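Local coordinates for protein hyaluronoglucosaminidase (Apis mellifera, PDB 1FCQ) that hydrolyses hyaluronan as a glycosidase of family 56 and is a major allergen of honeybee venom, at residues P117-N122 / Q151-R156; E135-R138 / F143-D146; Y265-Y270 / S304-T309. All coordinates share one frame; numbering follows the deposited sequence.

In the fold
All three contacts belong to one seven-stranded (beta/alpha) barrel chain. Contacts 1 and 2 are neighbours on the same side of the chain's centre, about 14 Å apart between their own centres: contact 2 ties the end of helix 127-140 to the start of helix 146-175, and contact 1 sets a loop against the latter helix. They meet directly, V137 and W144 packing on E152 with E152 CG 3.6 Å from W144 CZ3. Contact 3 lies across the chain's centre, about 33 Å from contact 1 and about 44 Å from contact 2 between centres. It joins the end of strand 261-267 to the loop after strand 297-301, at the barrel end where TIM-barrel glycosidases generally hold their active site.

Contact 1: residues P117-N122 / Q151-R156; sequences PIFRQN and QEAKRR
F119 and K154 bring the two backbones to their nearest approach, CA to CA 5.7 Å, where the turn 117-122 comes up against helix 146-175. The phenyl ring of F119 carries most of the contact. Its CG is anti to the backbone N (chi1 -172°), which swings the ring out from the turn onto the helix, and one face then rests on K154. The CA of K154 lies 3.9 Å from the ring centroid and only 15° off the ring normal, a CH-pi contact made by the backbone carbon itself, though displaced toward the rim. K154 CB continues along the same ring, 3.9 Å from F119 CD2, and K154 CG stands 3.9 Å from F119 CB, so the first carbons of the lysine lie against the phenylalanine. The lysine's ammonium end leads away to E158, whose OE1 forms a salt bridge with K154 NZ while its OE2 accepts from F119 N, a second tie between turn and helix. A flat aromatic suits this place because it can lie close against a helix backbone. At the far end of the ring F119 CZ is 4.5 Å from A153 CB, a looser apolar touch to a small residue. In the (beta/alpha) barrel this turn belongs to the loop after strand 107-111, and helices 127-140 and 146-175 fill the crossover from that strand to strand 180-183; F119, also touching K130 and S133 of the first helix, thus packs against both. The turn is held by its own backbone, with Q121 N bonded to I118 O at 3.1 Å and N122 N to F119 O at 3.2 Å.

Contact 2: residues E135-R138 / F143-D146; sequences EVVR and FWDD
The R138 guanidinium and the D146 carboxylate lie in nearly one plane, 4° apart, with the carboxylate at the edge of the guanidinium. The other flat group, the indole of W144, receives V137 CG1 obliquely, at 4.0 Å from its CE3; its ring also stacks with H141 and takes a cation-pi contact from R148. V137 and W144 cross at about a right angle. The two branches of the valine serve two neighbours, CG1 meeting the benzene part of the indole and CG2 lying against E152 of the next helix, which is why a beta-branched residue suits the place. The contact closes the hairpin between helix 127-140 and helix 146-175, and D145 is the N-cap of the second, its OD1 accepting from R148 N. R138 starts away from the partner segment, but its chain runs extended from CG to NE and brings the charged end round to D146. There both terminal nitrogens grip a single oxygen, NH2 at 2.6 Å and NH1 at 2.9 Å from D146 OD2. This oxygen is met nearly along its C-O axis and in the guanidinium plane, the NH2 bond being straighter (151°) than the NH1 bond (136°). The coplanar double bond fixes the rotation of both groups in this solvent-exposed pair, and would probably favour the ionised carboxylate.

Contact 3: residues Y265-Y270 / S304-T309; sequences YYWYKY and SDDINT
D306 meets W267, Y268 and K269 in three different ways. The contact joins the end of strand 261-267 of the (beta/alpha) barrel, with the residues just after it, to the loop that leads from the adjacent parallel strand 297-301 to helix 310-328. The D306 carboxylate is almost coplanar with the W267 indole, 5° apart, and arrives at its edge with OD2 4.0 Å from CZ2. Against the Y268 ring the same carboxylate stands steeply, 75° between planes, and the two side chains slide past each other in opposite directions, Y268 OH reaching 3.9 Å from D306 CB. K269 also passes D306 in the opposite sense; its CE is 3.6 Å from D306 OD2, but lysine is long enough to pack its carbon chain here while its ammonium goes on to a salt bridge with D277. K269 CB covers one face of the indole, near its centre, while W267 NE1 lies over a face of the tyrosine, toward the rim. No direct hydrogen bond crosses between the segments; two waters make the polar connection. Tryptophan suits the site by offering an N-H to the first, aspartate by an acceptor oxygen, and tyrosine by a hydroxyl that reaches both. The first water lies in the indole plane and accepts from W267 NE1 at 2.9 Å, donates to D306 OD2 at 2.8 Å and bonds to the Y268 hydroxyl. The second, in the plane of the tyrosine ring, is 2.7 Å from Y268 OH and donates to the backbone oxygen D306 O.

Contact 1: residues P117-N122 / Q151-R156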
loop_
_atom_site.group_PDB
_atom_site.type_symbol
_atom_site.label_atom_id
_atom_site.label_comp_id
_atom_site.label_asym_id
_atom_site.label_seq_id
_atom_site.Cartn_x
_atom_site.Cartn_y
_atom_site.Cartn_z
ATOM N N PRO A 117 3.159 -1.120 12.395
ATOM C CA PRO A 117 3.524 -0.355 13.577
ATOM C C PRO A 117 2.830 -0.828 14.846
ATOM O O PRO A 117 3.179 -0.342 15.949
ATOM C CB PRO A 117 3.118 1.075 13.193
ATOM C CG PRO A 117 1.924 0.864 12.313
ATOM C CD PRO A 117 2.283 -0.355 11.469
ATOM N N ILE A 118 1.874 -1.718 14.721
ATOM C CA ILE A 118 1.160 -2.359 15.814
ATOM C C ILE A 118 1.863 -3.710 16.021
ATOM O O ILE A 118 1.861 -4.606 15.183
ATOM C CB ILE A 118 -0.332 -2.607 15.572
ATOM C CG1 ILE A 118 -1.087 -1.318 15.256
ATOM C CG2 ILE A 118 -0.955 -3.332 16.774
ATOM C CD1 ILE A 118 -1.098 -0.301 16.384
ATOM N N PHE A 119 2.471 -3.845 17.201
ATOM C CA PHE A 119 3.260 -5.040 17.515
ATOM C C PHE A 119 2.498 -6.322 17.242
ATOM O O PHE A 119 2.977 -7.245 16.575
ATOM C CB PHE A 119 3.651 -4.986 18.994
ATOM C CG PHE A 119 4.620 -6.020 19.480
ATOM C CD1 PHE A 119 5.966 -5.884 19.189
ATOM C CD2 PHE A 119 4.206 -7.085 20.261
ATOM C CE1 PHE A 119 6.897 -6.812 19.635
ATOM C CE2 PHE A 119 5.132 -8.019 20.716
ATOM C CZ PHE A 119 6.471 -7.867 20.401
ATOM N N ARG A 120 1.271 -6.393 17.749
ATOM C CA ARG A 120 0.450 -7.578 17.606
ATOM C C ARG A 120 0.191 -8.027 16.187
ATOM O O ARG A 120 0.125 -9.235 15.922
ATOM C CB ARG A 120 -0.892 -7.343 18.321
ATOM C CG ARG A 120 -1.769 -8.602 18.307
ATOM C CD ARG A 120 -3.136 -8.226 18.895
ATOM N NE ARG A 120 -3.881 -7.500 17.873
ATOM C CZ ARG A 120 -4.670 -7.975 16.924
ATOM N NH1 ARG A 120 -4.937 -9.271 16.816
ATOM N NH2 ARG A 120 -5.230 -7.131 16.062
ATOM N N GLN A 121 0.104 -7.102 15.227
ATOM C CA GLN A 121 -0.180 -7.453 13.845
ATOM C C GLN A 121 0.982 -8.021 13.062
ATOM O O GLN A 121 0.816 -8.401 11.890
ATOM C CB GLN A 121 -0.751 -6.224 13.117
ATOM C CG GLN A 121 -2.109 -5.812 13.655
ATOM C CD GLN A 121 -2.583 -4.476 13.109
ATOM O OE1 GLN A 121 -3.312 -3.712 13.758
ATOM N NE2 GLN A 121 -2.151 -4.212 11.891
ATOM N N ASN A 122 2.175 -8.076 13.637
ATOM C CA ASN A 122 3.318 -8.699 12.972
ATOM C C ASN A 122 3.251 -10.215 13.175
ATOM O O ASN A 122 4.068 -10.828 13.878
ATOM C CB ASN A 122 4.608 -8.069 13.506
ATOM C CG ASN A 122 4.656 -6.611 13.034
ATOM O OD1 ASN A 122 4.942 -6.406 11.855
ATOM N ND2 ASN A 122 4.367 -5.690 13.939
ATOM N N GLN A 151 5.963 -6.361 27.878
ATOM C CA GLN A 151 5.394 -5.005 27.847
ATOM C C GLN A 151 6.352 -3.995 27.247
ATOM O O GLN A 151 6.005 -3.133 26.415
ATOM C CB GLN A 151 5.043 -4.707 29.295
ATOM C CG GLN A 151 4.912 -3.320 29.853
ATOM C CD GLN A 151 4.666 -3.384 31.359
ATOM O OE1 GLN A 151 5.447 -2.892 32.170
ATOM N NE2 GLN A 151 3.562 -4.018 31.741
ATOM N N GLU A 152 7.619 -4.065 27.651
ATOM C CA GLU A 152 8.668 -3.190 27.153
ATOM C C GLU A 152 8.928 -3.426 25.667
ATOM O O GLU A 152 9.061 -2.476 24.895
ATOM C CB GLU A 152 9.937 -3.382 27.985
ATOM C CG GLU A 152 11.083 -2.467 27.585
ATOM C CD GLU A 152 10.878 -1.010 27.952
ATOM O OE1 GLU A 152 9.810 -0.687 28.496
ATOM O OE2 GLU A 152 11.779 -0.192 27.696
ATOM N N ALA A 153 8.999 -4.679 25.240
ATOM C CA ALA A 153 9.222 -5.014 23.845
ATOM C C ALA A 153 8.150 -4.382 22.951
ATOM O O ALA A 153 8.471 -3.747 21.945
ATOM C CB ALA A 153 9.196 -6.530 23.665
ATOM N N LYS A 154 6.894 -4.584 23.324
ATOM C CA LYS A 154 5.782 -4.020 22.572
ATOM C C LYS A 154 5.843 -2.502 22.587
ATOM O O LYS A 154 5.662 -1.863 21.555
ATOM C CB LYS A 154 4.457 -4.476 23.184
ATOM C CG LYS A 154 3.219 -3.762 22.668
ATOM C CD LYS A 154 1.997 -4.217 23.464
ATOM C CE LYS A 154 0.712 -3.672 22.856
ATOM N NZ LYS A 154 0.720 -2.184 22.799
ATOM N N ARG A 155 6.053 -1.922 23.781
ATOM C CA ARG A 155 6.102 -0.466 23.884
ATOM C C ARG A 155 7.191 0.162 23.033
ATOM O O ARG A 155 6.947 1.120 22.285
ATOM C CB ARG A 155 6.283 -0.067 25.364
ATOM C CG ARG A 155 6.261 1.440 25.541
ATOM C CD ARG A 155 6.870 1.868 26.888
ATOM N NE ARG A 155 7.702 3.024 26.573
ATOM C CZ ARG A 155 9.014 3.125 26.558
ATOM N NH1 ARG A 155 9.825 2.145 26.920
ATOM N NH2 ARG A 155 9.516 4.293 26.176
ATOM N N ARG A 156 8.414 -0.386 23.102
ATOM C CA ARG A 156 9.525 0.152 22.340
ATOM C C ARG A 156 9.301 -0.038 20.839
ATOM O O ARG A 156 9.519 0.892 20.061
ATOM C CB ARG A 156 10.846 -0.512 22.740
ATOM C CG ARG A 156 11.311 -0.158 24.153
ATOM C CD ARG A 156 12.627 -0.892 24.384
ATOM N NE ARG A 156 13.181 -0.767 25.712
ATOM C CZ ARG A 156 14.287 -1.297 26.210
ATOM N NH1 ARG A 156 15.115 -2.071 25.517
ATOM N NH2 ARG A 156 14.592 -1.045 27.480
#

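Contact 2: residues E135-R138 / F143-D146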
loop_
_atom_site.group_PDB
_atom_site.type_symbol
_atom_site.label_atom_id
_atom_site.label_comp_id
_atom_site.label_asym_id
_atom_site.label_seq_id
_atom_site.Cartn_x
_atom_site.Cartn_y
_atom_site.Cartn_z
ATOM N N GLU A 135 13.805 -10.367 22.337
ATOM C CA GLU A 135 15.190 -10.768 22.553
ATOM C C GLU A 135 16.066 -9.620 23.006
ATOM O O GLU A 135 16.888 -9.745 23.912
ATOM C CB GLU A 135 15.735 -11.416 21.285
ATOM C CG GLU A 135 17.211 -11.726 21.217
ATOM C CD GLU A 135 17.653 -12.064 19.798
ATOM O OE1 GLU A 135 16.803 -12.253 18.896
ATOM O OE2 GLU A 135 18.887 -12.122 19.600
ATOM N N VAL A 136 15.933 -8.448 22.382
ATOM C CA VAL A 136 16.709 -7.271 22.719
ATOM C C VAL A 136 16.425 -6.821 24.153
ATOM O O VAL A 136 17.387 -6.503 24.861
ATOM C CB VAL A 136 16.365 -6.151 21.705
ATOM C CG1 VAL A 136 16.891 -4.795 22.151
ATOM C CG2 VAL A 136 16.960 -6.543 20.353
ATOM N N VAL A 137 15.159 -6.835 24.562
ATOM C CA VAL A 137 14.810 -6.434 25.926
ATOM C C VAL A 137 15.415 -7.437 26.912
ATOM O O VAL A 137 15.986 -7.028 27.927
ATOM C CB VAL A 137 13.305 -6.314 26.183
ATOM C CG1 VAL A 137 13.008 -5.964 27.652
ATOM C CG2 VAL A 137 12.698 -5.208 25.321
ATOM N N ARG A 138 15.241 -8.716 26.610
ATOM C CA ARG A 138 15.804 -9.748 27.488
ATOM C C ARG A 138 17.306 -9.604 27.624
ATOM O O ARG A 138 17.843 -9.771 28.732
ATOM C CB ARG A 138 15.490 -11.144 26.932
ATOM C CG ARG A 138 14.065 -11.581 27.181
ATOM C CD ARG A 138 13.917 -13.090 26.957
ATOM N NE ARG A 138 12.508 -13.403 26.792
ATOM C CZ ARG A 138 11.534 -13.433 27.684
ATOM N NH1 ARG A 138 11.749 -13.188 28.973
ATOM N NH2 ARG A 138 10.305 -13.737 27.283
ATOM N N PHE A 143 17.136 -9.691 34.231
ATOM C CA PHE A 143 16.479 -9.975 35.495
ATOM C C PHE A 143 15.131 -9.292 35.632
ATOM O O PHE A 143 14.516 -9.355 36.703
ATOM C CB PHE A 143 17.444 -9.684 36.668
ATOM C CG PHE A 143 18.641 -10.603 36.515
ATOM C CD1 PHE A 143 19.781 -10.146 35.871
ATOM C CD2 PHE A 143 18.576 -11.923 36.912
ATOM C CE1 PHE A 143 20.861 -10.993 35.680
ATOM C CE2 PHE A 143 19.656 -12.770 36.733
ATOM C CZ PHE A 143 20.798 -12.295 36.109
ATOM N N TRP A 144 14.605 -8.759 34.524
ATOM C CA TRP A 144 13.247 -8.219 34.550
ATOM C C TRP A 144 12.266 -9.385 34.453
ATOM O O TRP A 144 12.514 -10.350 33.712
ATOM C CB TRP A 144 12.979 -7.323 33.345
ATOM C CG TRP A 144 13.412 -5.902 33.525
ATOM C CD1 TRP A 144 14.158 -5.367 34.530
ATOM C CD2 TRP A 144 13.138 -4.822 32.615
ATOM N NE1 TRP A 144 14.360 -4.030 34.316
ATOM C CE2 TRP A 144 13.733 -3.667 33.154
ATOM C CE3 TRP A 144 12.441 -4.721 31.406
ATOM C CZ2 TRP A 144 13.663 -2.427 32.530
ATOM C CZ3 TRP A 144 12.365 -3.486 30.792
ATOM C CH2 TRP A 144 12.975 -2.354 31.348
ATOM N N ASP A 145 11.149 -9.284 35.166
ATOM C CA ASP A 145 10.168 -10.366 35.057
ATOM C C ASP A 145 9.633 -10.389 33.622
ATOM O O ASP A 145 9.690 -9.391 32.895
ATOM C CB ASP A 145 9.051 -10.240 36.074
ATOM C CG ASP A 145 8.245 -8.970 35.911
ATOM O OD1 ASP A 145 7.539 -8.833 34.894
ATOM O OD2 ASP A 145 8.314 -8.102 36.811
ATOM N N ASP A 146 9.086 -11.524 33.235
ATOM C CA ASP A 146 8.598 -11.751 31.879
ATOM C C ASP A 146 7.519 -10.778 31.440
ATOM O O ASP A 146 7.571 -10.325 30.289
ATOM C CB ASP A 146 8.147 -13.203 31.729
ATOM C CG ASP A 146 7.965 -13.598 30.279
ATOM O OD1 ASP A 146 6.819 -13.920 29.905
ATOM O OD2 ASP A 146 8.950 -13.580 29.514
#

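Contact 3: residues Y265-Y270 / S304-T309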
loop_
_atom_site.group_PDB
_atom_site.type_symbol
_atom_site.label_atom_id
_atom_site.label_comp_id
_atom_site.label_asym_id
_atom_site.label_seq_id
_atom_site.Cartn_x
_atom_site.Cartn_y
_atom_site.Cartn_z
ATOM N N TYR A 265 -6.125 0.284 -3.556
ATOM C CA TYR A 265 -5.125 -0.243 -4.482
ATOM C C TYR A 265 -5.720 -1.521 -5.081
ATOM O O TYR A 265 -6.166 -2.410 -4.333
ATOM C CB TYR A 265 -3.799 -0.520 -3.744
ATOM C CG TYR A 265 -2.747 0.455 -4.232
ATOM C CD1 TYR A 265 -2.722 1.779 -3.794
ATOM C CD2 TYR A 265 -1.833 0.099 -5.202
ATOM C CE1 TYR A 265 -1.811 2.685 -4.309
ATOM C CE2 TYR A 265 -0.889 0.981 -5.715
ATOM C CZ TYR A 265 -0.894 2.287 -5.257
ATOM O OH TYR A 265 -0.008 3.208 -5.756
ATOM N N TYR A 266 -5.746 -1.596 -6.407
ATOM C CA TYR A 266 -6.384 -2.711 -7.102
ATOM C C TYR A 266 -5.427 -3.362 -8.092
ATOM O O TYR A 266 -4.752 -2.675 -8.846
ATOM C CB TYR A 266 -7.562 -2.128 -7.887
ATOM C CG TYR A 266 -8.576 -3.129 -8.383
ATOM C CD1 TYR A 266 -9.684 -3.457 -7.637
ATOM C CD2 TYR A 266 -8.399 -3.745 -9.626
ATOM C CE1 TYR A 266 -10.620 -4.393 -8.078
ATOM C CE2 TYR A 266 -9.333 -4.650 -10.091
ATOM C CZ TYR A 266 -10.428 -4.969 -9.322
ATOM O OH TYR A 266 -11.333 -5.901 -9.798
ATOM N N TRP A 267 -5.373 -4.699 -8.059
ATOM C CA TRP A 267 -4.452 -5.382 -8.974
ATOM C C TRP A 267 -5.279 -6.205 -9.957
ATOM O O TRP A 267 -6.328 -6.706 -9.568
ATOM C CB TRP A 267 -3.456 -6.259 -8.250
ATOM C CG TRP A 267 -2.274 -6.774 -9.018
ATOM C CD1 TRP A 267 -1.737 -6.286 -10.171
ATOM C CD2 TRP A 267 -1.429 -7.861 -8.610
ATOM N NE1 TRP A 267 -0.623 -7.018 -10.530
ATOM C CE2 TRP A 267 -0.408 -7.971 -9.576
ATOM C CE3 TRP A 267 -1.430 -8.743 -7.521
ATOM C CZ2 TRP A 267 0.586 -8.947 -9.499
ATOM C CZ3 TRP A 267 -0.431 -9.698 -7.441
ATOM C CH2 TRP A 267 0.567 -9.792 -8.430
ATOM N N TYR A 268 -4.787 -6.299 -11.189
ATOM C CA TYR A 268 -5.494 -7.087 -12.206
ATOM C C TYR A 268 -5.040 -8.534 -12.221
ATOM O O TYR A 268 -5.476 -9.301 -13.092
ATOM C CB TYR A 268 -5.368 -6.427 -13.591
ATOM C CG TYR A 268 -3.926 -6.364 -14.056
ATOM C CD1 TYR A 268 -3.434 -7.431 -14.803
ATOM C CD2 TYR A 268 -3.061 -5.337 -13.749
ATOM C CE1 TYR A 268 -2.121 -7.439 -15.227
ATOM C CE2 TYR A 268 -1.744 -5.328 -14.163
ATOM C CZ TYR A 268 -1.276 -6.405 -14.907
ATOM O OH TYR A 268 0.027 -6.443 -15.340
ATOM N N LYS A 269 -4.216 -8.958 -11.273
ATOM C CA LYS A 269 -3.810 -10.347 -11.132
ATOM C C LYS A 269 -4.306 -10.863 -9.775
ATOM O O LYS A 269 -4.504 -10.053 -8.866
ATOM C CB LYS A 269 -2.287 -10.503 -11.119
ATOM C CG LYS A 269 -1.573 -10.011 -12.366
ATOM C CD LYS A 269 -1.859 -10.969 -13.520
ATOM C CE LYS A 269 -0.807 -10.786 -14.605
ATOM N NZ LYS A 269 -1.133 -11.645 -15.785
ATOM N N TYR A 270 -4.504 -12.162 -9.628
ATOM C CA TYR A 270 -4.914 -12.737 -8.344
ATOM C C TYR A 270 -3.696 -12.775 -7.443
ATOM O O TYR A 270 -2.605 -13.175 -7.867
ATOM C CB TYR A 270 -5.507 -14.150 -8.512
ATOM C CG TYR A 270 -6.846 -14.069 -9.217
ATOM C CD1 TYR A 270 -6.966 -14.332 -10.581
ATOM C CD2 TYR A 270 -7.992 -13.692 -8.528
ATOM C CE1 TYR A 270 -8.179 -14.236 -11.214
ATOM C CE2 TYR A 270 -9.216 -13.590 -9.158
ATOM C CZ TYR A 270 -9.312 -13.879 -10.512
ATOM O OH TYR A 270 -10.515 -13.754 -11.160
ATOM N N SER A 304 6.284 -4.755 -12.380
ATOM C CA SER A 304 7.227 -4.620 -13.486
ATOM C C SER A 304 7.503 -5.930 -14.205
ATOM O O SER A 304 7.617 -5.996 -15.438
ATOM C CB SER A 304 8.527 -4.051 -12.909
ATOM O OG SER A 304 9.591 -4.144 -13.832
ATOM N N ASP A 305 7.580 -7.025 -13.456
ATOM C CA ASP A 305 7.845 -8.353 -13.979
ATOM C C ASP A 305 6.806 -8.868 -14.962
ATOM O O ASP A 305 7.110 -9.804 -15.711
ATOM C CB ASP A 305 7.923 -9.354 -12.816
ATOM C CG ASP A 305 8.942 -8.990 -11.761
ATOM O OD1 ASP A 305 9.960 -8.346 -12.101
ATOM O OD2 ASP A 305 8.725 -9.356 -10.583
ATOM N N ASP A 306 5.596 -8.327 -14.970
ATOM C CA ASP A 306 4.535 -8.800 -15.840
ATOM C C ASP A 306 4.465 -8.103 -17.185
ATOM O O ASP A 306 3.624 -8.502 -17.997
ATOM C CB ASP A 306 3.182 -8.713 -15.108
ATOM C CG ASP A 306 3.138 -9.628 -13.898
ATOM O OD1 ASP A 306 4.097 -10.426 -13.763
ATOM O OD2 ASP A 306 2.202 -9.591 -13.076
ATOM N N ILE A 307 5.274 -7.085 -17.435
ATOM C CA ILE A 307 5.256 -6.342 -18.685
ATOM C C ILE A 307 6.643 -5.802 -19.035
ATOM O O ILE A 307 6.836 -4.622 -19.319
ATOM C CB ILE A 307 4.289 -5.144 -18.640
ATOM C CG1 ILE A 307 4.379 -4.446 -17.274
ATOM C CG2 ILE A 307 2.859 -5.551 -18.945
ATOM C CD1 ILE A 307 3.562 -3.163 -17.264
ATOM N N ASN A 308 7.629 -6.700 -18.957
ATOM C CA ASN A 308 9.006 -6.283 -19.203
ATOM C C ASN A 308 9.574 -6.865 -20.489
ATOM O O ASN A 308 10.789 -6.944 -20.664
ATOM C CB ASN A 308 9.874 -6.646 -18.001
ATOM C CG ASN A 308 9.813 -8.095 -17.610
ATOM O OD1 ASN A 308 9.116 -8.919 -18.204
ATOM N ND2 ASN A 308 10.560 -8.455 -16.566
ATOM N N THR A 309 8.691 -7.358 -21.345
ATOM C CA THR A 309 9.052 -7.870 -22.653
ATOM C C THR A 309 7.965 -7.370 -23.612
ATOM O O THR A 309 6.841 -7.122 -23.170
ATOM C CB THR A 309 9.147 -9.389 -22.849
ATOM O OG1 THR A 309 7.847 -9.989 -22.783
ATOM C CG2 THR A 309 10.067 -10.058 -21.851
HETATM O O HOH W 1 1.189 -7.011 -12.802
HETATM O O HOH W 2 0.582 -8.440 -17.000
#